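Local coordinates for protein P43 (Trichuris muris, PDB 6QIX) that is the major secreted protein of a parasitic whipworm, tethers to matrix and inhibits the function of the host cytokine interleukin-13, at residues C119-Q130 and R318-Q327. Residues are numbered along the deposited sequence; the frame is centred on the assembly and turned at random.
Sequences CGYAFINEKLKQ and RDGYAKMLMQ
Cys119, joined to Cys164 by a disulfide, lays its carbonyl O over the face of the Arg318 guanidinium, 3.5 Å from CZ, where no N-H points, so the attraction is probably electrostatic. Arg318 NE makes a salt bridge to Asp319 OD1, and a water links that oxygen to Cys119 O and Ala122 N. Ala122, small enough to let the carboxylate close in, meets Asp319 OD2 with its CB at 3.3 Å. Phe123 is the apolar centre: its ring is sandwiched between Gly120 O and Ala322, whose CB sits 3.4 Å from the centroid in a CH-pi contact. A chi1 of 49° sets the ring on that methyl, its edge meeting Asp319 OD1 and the Met326 sulfur, a Met-aromatic contact. Met326 CB rests on Glu126 CB, and bends in its unbranched chain bring CE there too. Glu126 OE1 accepts from Gln327 NE2 (3.0 Å, 158°), above the carboxylate plane; a second bond from this NE2, to Lys323 O, sets the amide's rotation. Lys129 pairs with OE2. Gln130 suits its place because its amide NH2 serves two acceptors: NE2 bonds Met326 O almost straight (2.9 Å, 163°), and Gln327 OE1 by a longer, bent bond. A CH-pi and Met-aromatic core thus lies between a water-bridged Arg-Asp cluster and an amide-carboxylate cluster whose directional bonds require set orientations.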
ATOM      1  N   CYS A 119      14.022  -0.538   4.538  1.00 24.17           N
ATOM      2  CA  CYS A 119      13.209  -0.648   5.746  1.00 21.06           C
ATOM      3  C   CYS A 119      11.803  -0.157   5.403  1.00 20.25           C
ATOM      4  O   CYS A 119      11.366   0.945   5.761  1.00 23.54           O
ATOM      5  CB  CYS A 119      13.870   0.102   6.903  1.00 22.25           C
ATOM      6  SG  CYS A 119      15.511  -0.675   7.315  1.00 25.22           S
ATOM      7  N   GLY A 120      11.076  -1.011   4.695  1.00 18.97           N
ATOM      8  CA  GLY A 120       9.820  -0.605   4.093  1.00 19.71           C
ATOM      9  C   GLY A 120       8.571  -1.022   4.843  1.00 18.70           C
ATOM     10  O   GLY A 120       7.475  -0.951   4.283  1.00 17.06           O
ATOM     11  N   TYR A 121       8.699  -1.418   6.112  1.00 18.18           N
ATOM     12  CA  TYR A 121       7.559  -1.997   6.821  1.00 17.71           C
ATOM     13  C   TYR A 121       6.391  -1.035   6.998  1.00 18.07           C
ATOM     14  O   TYR A 121       5.252  -1.483   7.197  1.00 18.55           O
ATOM     15  CB  TYR A 121       8.038  -2.501   8.167  1.00 17.15           C
ATOM     16  CG  TYR A 121       9.027  -3.621   7.978  1.00 16.97           C
ATOM     17  CD1 TYR A 121       8.568  -4.909   7.781  1.00 19.98           C
ATOM     18  CD2 TYR A 121      10.386  -3.394   7.921  1.00 18.32           C
ATOM     19  CE1 TYR A 121       9.399  -5.946   7.593  1.00 22.14           C
ATOM     20  CE2 TYR A 121      11.289  -4.472   7.745  1.00 18.06           C
ATOM     21  CZ  TYR A 121      10.780  -5.742   7.581  1.00 21.87           C
ATOM     22  OH  TYR A 121      11.597  -6.815   7.373  1.00 24.04           O
ATOM     23  N   ALA A 122       6.624   0.260   6.905  1.00 15.55           N
ATOM     24  CA  ALA A 122       5.518   1.204   7.061  1.00 16.96           C
ATOM     25  C   ALA A 122       4.608   1.301   5.853  1.00 16.20           C
ATOM     26  O   ALA A 122       3.465   1.774   5.998  1.00 18.87           O
ATOM     27  CB  ALA A 122       6.033   2.615   7.352  1.00 21.73           C
ATOM     28  N   PHE A 123       5.055   0.899   4.672  1.00 15.32           N
ATOM     29  CA  PHE A 123       4.218   1.117   3.488  1.00 16.01           C
ATOM     30  C   PHE A 123       3.966  -0.145   2.676  1.00 18.89           C
ATOM     31  O   PHE A 123       3.228  -0.076   1.669  1.00 20.37           O
ATOM     32  CB  PHE A 123       4.822   2.221   2.594  1.00 16.83           C
ATOM     33  CG  PHE A 123       6.284   2.042   2.301  1.00 14.02           C
ATOM     34  CD1 PHE A 123       6.688   1.272   1.222  1.00 15.30           C
ATOM     35  CD2 PHE A 123       7.241   2.640   3.109  1.00 16.34           C
ATOM     36  CE1 PHE A 123       8.004   1.077   0.962  1.00 16.96           C
ATOM     37  CE2 PHE A 123       8.581   2.458   2.853  1.00 16.77           C
ATOM     38  CZ  PHE A 123       8.964   1.683   1.761  1.00 15.42           C
ATOM     39  N   ILE A 124       4.518  -1.301   3.081  1.00 19.59           N
ATOM     40  CA  ILE A 124       4.205  -2.530   2.333  1.00 21.16           C
ATOM     41  C   ILE A 124       2.700  -2.827   2.350  1.00 20.25           C
ATOM     42  O   ILE A 124       2.172  -3.500   1.439  1.00 21.57           O
ATOM     43  CB  ILE A 124       5.012  -3.738   2.855  1.00 29.98           C
ATOM     44  CG1 ILE A 124       4.770  -3.958   4.344  1.00 30.17           C
ATOM     45  CG2 ILE A 124       6.467  -3.534   2.550  1.00 37.52           C
ATOM     46  CD1 ILE A 124       5.681  -5.000   4.938  1.00 35.56           C
ATOM     47  N   ASN A 125       1.983  -2.343   3.358  1.00 21.31           N
ATOM     48  CA  ASN A 125       0.565  -2.678   3.443  1.00 22.98           C
ATOM     49  C   ASN A 125      -0.246  -2.091   2.296  1.00 20.55           C
ATOM     50  O   ASN A 125      -1.380  -2.532   2.088  1.00 21.30           O
ATOM     51  CB  ASN A 125      -0.008  -2.258   4.795  1.00 25.99           C
ATOM     52  CG  ASN A 125      -0.041  -0.745   5.020  1.00 29.96           C
ATOM     53  OD1 ASN A 125       0.511   0.062   4.253  1.00 29.62           O
ATOM     54  ND2 ASN A 125      -0.676  -0.358   6.128  1.00 33.34           N
ATOM     55  N   GLU A 126       0.316  -1.143   1.540  1.00 18.72           N
ATOM     56  CA  GLU A 126      -0.417  -0.571   0.417  1.00 21.43           C
ATOM     57  C   GLU A 126      -0.806  -1.646  -0.600  1.00 19.80           C
ATOM     58  O   GLU A 126      -1.798  -1.491  -1.325  1.00 19.94           O
ATOM     59  CB  GLU A 126       0.412   0.525  -0.263  1.00 23.04           C
ATOM     60  CG  GLU A 126       0.606   1.796   0.549  1.00 24.24           C
ATOM     61  CD  GLU A 126      -0.666   2.648   0.755  1.00 29.36           C
ATOM     62  OE1 GLU A 126      -1.619   2.576  -0.065  1.00 27.61           O
ATOM     63  OE2 GLU A 126      -0.677   3.421   1.771  1.00 32.91           O
ATOM     64  N   LYS A 127      -0.017  -2.718  -0.691  1.00 22.27           N
ATOM     65  CA  LYS A 127      -0.334  -3.804  -1.619  1.00 25.16           C
ATOM     66  C   LYS A 127      -1.700  -4.402  -1.322  1.00 20.93           C
ATOM     67  O   LYS A 127      -2.470  -4.745  -2.250  1.00 20.10           O
ATOM     68  CB  LYS A 127       0.742  -4.876  -1.497  1.00 32.20           C
ATOM     69  CG  LYS A 127       0.574  -6.114  -2.354  1.00 42.29           C
ATOM     70  CD  LYS A 127       1.925  -6.833  -2.539  1.00 50.85           C
ATOM     71  CE  LYS A 127       1.821  -8.149  -3.324  1.00 54.59           C
ATOM     72  NZ  LYS A 127       2.881  -8.263  -4.389  1.00 55.84           N
ATOM     73  N   LEU A 128      -2.020  -4.532  -0.024  1.00 18.12           N
ATOM     74  CA  LEU A 128      -3.303  -5.083   0.396  1.00 19.66           C
ATOM     75  C   LEU A 128      -4.409  -4.035   0.366  1.00 16.40           C
ATOM     76  O   LEU A 128      -5.532  -4.347  -0.028  1.00 17.97           O
ATOM     77  CB  LEU A 128      -3.196  -5.684   1.789  1.00 21.24           C
ATOM     78  CG  LEU A 128      -2.330  -6.929   1.892  1.00 24.85           C
ATOM     79  CD1 LEU A 128      -2.343  -7.487   3.293  1.00 30.06           C
ATOM     80  CD2 LEU A 128      -2.781  -7.982   0.926  1.00 28.04           C
ATOM     81  N   LYS A 129      -4.115  -2.805   0.765  1.00 18.45           N
ATOM     82  CA  LYS A 129      -5.094  -1.727   0.658  1.00 18.28           C
ATOM     83  C   LYS A 129      -5.573  -1.585  -0.783  1.00 18.13           C
ATOM     84  O   LYS A 129      -6.753  -1.308  -1.038  1.00 17.42           O
ATOM     85  CB  LYS A 129      -4.484  -0.405   1.166  1.00 18.42           C
ATOM     86  CG  LYS A 129      -4.128  -0.418   2.629  1.00 21.83           C
ATOM     87  CD  LYS A 129      -3.245   0.773   2.962  1.00 26.60           C
ATOM     88  CE  LYS A 129      -4.048   1.990   3.259  1.00 32.67           C
ATOM     89  NZ  LYS A 129      -3.163   3.124   3.768  1.00 35.46           N
ATOM     90  N   GLN A 130      -4.694  -1.844  -1.743  1.00 16.66           N
ATOM     91  CA  GLN A 130      -5.065  -1.653  -3.134  1.00 19.08           C
ATOM     92  C   GLN A 130      -6.047  -2.703  -3.622  1.00 15.38           C
ATOM     93  O   GLN A 130      -6.611  -2.539  -4.723  1.00 16.99           O
ATOM     94  CB  GLN A 130      -3.782  -1.599  -3.975  1.00 20.57           C
ATOM     95  CG  GLN A 130      -3.091  -0.241  -3.824  1.00 20.42           C
ATOM     96  CD  GLN A 130      -1.715  -0.182  -4.434  1.00 21.11           C
ATOM     97  OE1 GLN A 130      -1.295  -1.106  -5.099  1.00 22.22           O
ATOM     98  NE2 GLN A 130      -0.984   0.871  -4.156  1.00 24.24           N
ATOM     99  N   ARG A 318      10.638   9.713   4.315  1.00 15.72           N
ATOM    100  CA  ARG A 318      10.774   8.541   3.446  1.00 14.74           C
ATOM    101  C   ARG A 318       9.437   7.816   3.281  1.00 13.36           C
ATOM    102  O   ARG A 318       9.040   7.450   2.165  1.00 13.83           O
ATOM    103  CB  ARG A 318      11.826   7.609   4.042  1.00 14.34           C
ATOM    104  CG  ARG A 318      12.213   6.394   3.193  1.00 13.99           C
ATOM    105  CD  ARG A 318      11.316   5.127   3.462  1.00 18.04           C
ATOM    106  NE  ARG A 318      11.175   4.870   4.891  1.00 17.98           N
ATOM    107  CZ  ARG A 318      12.110   4.341   5.668  1.00 20.48           C
ATOM    108  NH1 ARG A 318      13.275   3.985   5.162  1.00 21.18           N
ATOM    109  NH2 ARG A 318      11.904   4.223   6.972  1.00 19.74           N
ATOM    110  N   ASP A 319       8.742   7.567   4.393  1.00 15.32           N
ATOM    111  CA  ASP A 319       7.477   6.837   4.346  1.00 14.68           C
ATOM    112  C   ASP A 319       6.433   7.603   3.539  1.00 14.17           C
ATOM    113  O   ASP A 319       5.668   7.016   2.740  1.00 14.22           O
ATOM    114  CB  ASP A 319       6.976   6.592   5.774  1.00 16.00           C
ATOM    115  CG  ASP A 319       7.820   5.553   6.535  1.00 19.51           C
ATOM    116  OD1 ASP A 319       8.568   4.816   5.832  1.00 18.22           O
ATOM    117  OD2 ASP A 319       7.702   5.458   7.801  1.00 20.42           O
ATOM    118  N   GLY A 320       6.393   8.913   3.715  1.00 14.14           N
ATOM    119  CA  GLY A 320       5.399   9.688   2.989  1.00 15.07           C
ATOM    120  C   GLY A 320       5.591   9.610   1.491  1.00 14.87           C
ATOM    121  O   GLY A 320       4.632   9.439   0.760  1.00 13.27           O
ATOM    122  N   TYR A 321       6.842   9.752   1.012  1.00 15.23           N
ATOM    123  CA  TYR A 321       7.108   9.579  -0.404  1.00 14.34           C
ATOM    124  C   TYR A 321       6.813   8.151  -0.833  1.00 12.53           C
ATOM    125  O   TYR A 321       6.235   7.914  -1.912  1.00 14.28           O
ATOM    126  CB  TYR A 321       8.560   9.925  -0.725  1.00 14.74           C
ATOM    127  CG  TYR A 321       8.860  11.389  -0.908  1.00 18.33           C
ATOM    128  CD1 TYR A 321       8.284  12.132  -1.935  1.00 19.81           C
ATOM    129  CD2 TYR A 321       9.739  12.042  -0.048  1.00 18.61           C
ATOM    130  CE1 TYR A 321       8.567  13.472  -2.096  1.00 21.00           C
ATOM    131  CE2 TYR A 321      10.025  13.396  -0.195  1.00 20.29           C
ATOM    132  CZ  TYR A 321       9.450  14.096  -1.225  1.00 22.24           C
ATOM    133  OH  TYR A 321       9.743  15.441  -1.380  1.00 25.89           O
ATOM    134  N   ALA A 322       7.209   7.175  -0.013  1.00 12.95           N
ATOM    135  CA  ALA A 322       7.083   5.790  -0.445  1.00 11.58           C
ATOM    136  C   ALA A 322       5.606   5.417  -0.603  1.00 12.74           C
ATOM    137  O   ALA A 322       5.258   4.632  -1.474  1.00 13.64           O
ATOM    138  CB  ALA A 322       7.776   4.860   0.546  1.00 12.12           C
ATOM    139  N   LYS A 323       4.731   5.911   0.287  1.00 12.00           N
ATOM    140  CA  LYS A 323       3.311   5.594   0.155  1.00 13.22           C
ATOM    141  C   LYS A 323       2.749   6.094  -1.165  1.00 14.10           C
ATOM    142  O   LYS A 323       1.886   5.424  -1.765  1.00 16.33           O
ATOM    143  CB  LYS A 323       2.524   6.163   1.351  1.00 15.03           C
ATOM    144  CG  LYS A 323       2.801   5.400   2.649  1.00 15.28           C
ATOM    145  CD  LYS A 323       2.150   6.074   3.848  1.00 19.54           C
ATOM    146  CE  LYS A 323       2.626   5.557   5.107  1.00 22.94           C
ATOM    147  NZ  LYS A 323       1.905   6.277   6.244  1.00 27.55           N
ATOM    148  N   MET A 324       3.216   7.249  -1.642  0.55 14.53           N
ATOM    149  CA  MET A 324       2.805   7.737  -2.956  0.55 14.19           C
ATOM    150  C   MET A 324       3.377   6.848  -4.067  0.55 14.68           C
ATOM    151  O   MET A 324       2.659   6.457  -5.001  0.55 13.81           O
ATOM    152  CB  MET A 324       3.251   9.203  -3.133  0.55 15.71           C
ATOM    153  CG  MET A 324       2.671  10.196  -2.114  0.55 16.34           C
ATOM    154  SD  MET A 324       3.305  11.902  -2.299  0.55 21.45           S
ATOM    155  CE  MET A 324       2.447  12.456  -3.775  0.55 24.84           C
ATOM    156  N   LEU A 325       4.662   6.502  -3.963  1.00 13.76           N
ATOM    157  CA  LEU A 325       5.309   5.665  -4.987  1.00 14.85           C
ATOM    158  C   LEU A 325       4.620   4.308  -5.094  1.00 14.92           C
ATOM    159  O   LEU A 325       4.526   3.739  -6.199  1.00 16.59           O
ATOM    160  CB  LEU A 325       6.803   5.546  -4.659  1.00 16.86           C
ATOM    161  CG  LEU A 325       7.792   5.241  -5.760  1.00 24.05           C
ATOM    162  CD1 LEU A 325       7.749   6.302  -6.842  1.00 24.10           C
ATOM    163  CD2 LEU A 325       9.207   5.137  -5.190  1.00 26.93           C
ATOM    164  N   MET A 326       4.126   3.769  -3.972  1.00 15.01           N
ATOM    165  CA  MET A 326       3.374   2.518  -4.037  1.00 14.71           C
ATOM    166  C   MET A 326       2.132   2.602  -4.925  1.00 15.95           C
ATOM    167  O   MET A 326       1.565   1.556  -5.234  1.00 17.30           O
ATOM    168  CB  MET A 326       2.945   2.024  -2.635  1.00 15.85           C
ATOM    169  CG  MET A 326       4.135   1.521  -1.838  1.00 18.08           C
ATOM    170  SD  MET A 326       4.844   0.031  -2.248  1.00 21.36           S
ATOM    171  CE  MET A 326       3.497  -1.110  -2.024  1.00 25.49           C
ATOM    172  N   GLN A 327       1.662   3.806  -5.244  1.00 16.95           N
ATOM    173  CA  GLN A 327       0.446   3.957  -6.040  1.00 14.15           C
ATOM    174  C   GLN A 327       0.718   3.851  -7.525  1.00 15.98           C
ATOM    175  O   GLN A 327      -0.229   3.802  -8.314  1.00 17.73           O
ATOM    176  CB  GLN A 327      -0.235   5.299  -5.767  1.00 18.41           C
ATOM    177  CG  GLN A 327      -0.456   5.601  -4.329  1.00 20.31           C
ATOM    178  CD  GLN A 327      -1.139   4.516  -3.587  1.00 20.67           C
ATOM    179  OE1 GLN A 327      -2.124   3.932  -4.052  1.00 20.11           O
ATOM    180  NE2 GLN A 327      -0.650   4.257  -2.368  1.00 22.60           N
TER
HETATM  181  O   HOH W   1       8.979   1.943   6.655  1.00 22.16           O
HETATM  182  O   HOH W   2       1.428  -1.324  -4.498  1.00 47.56           O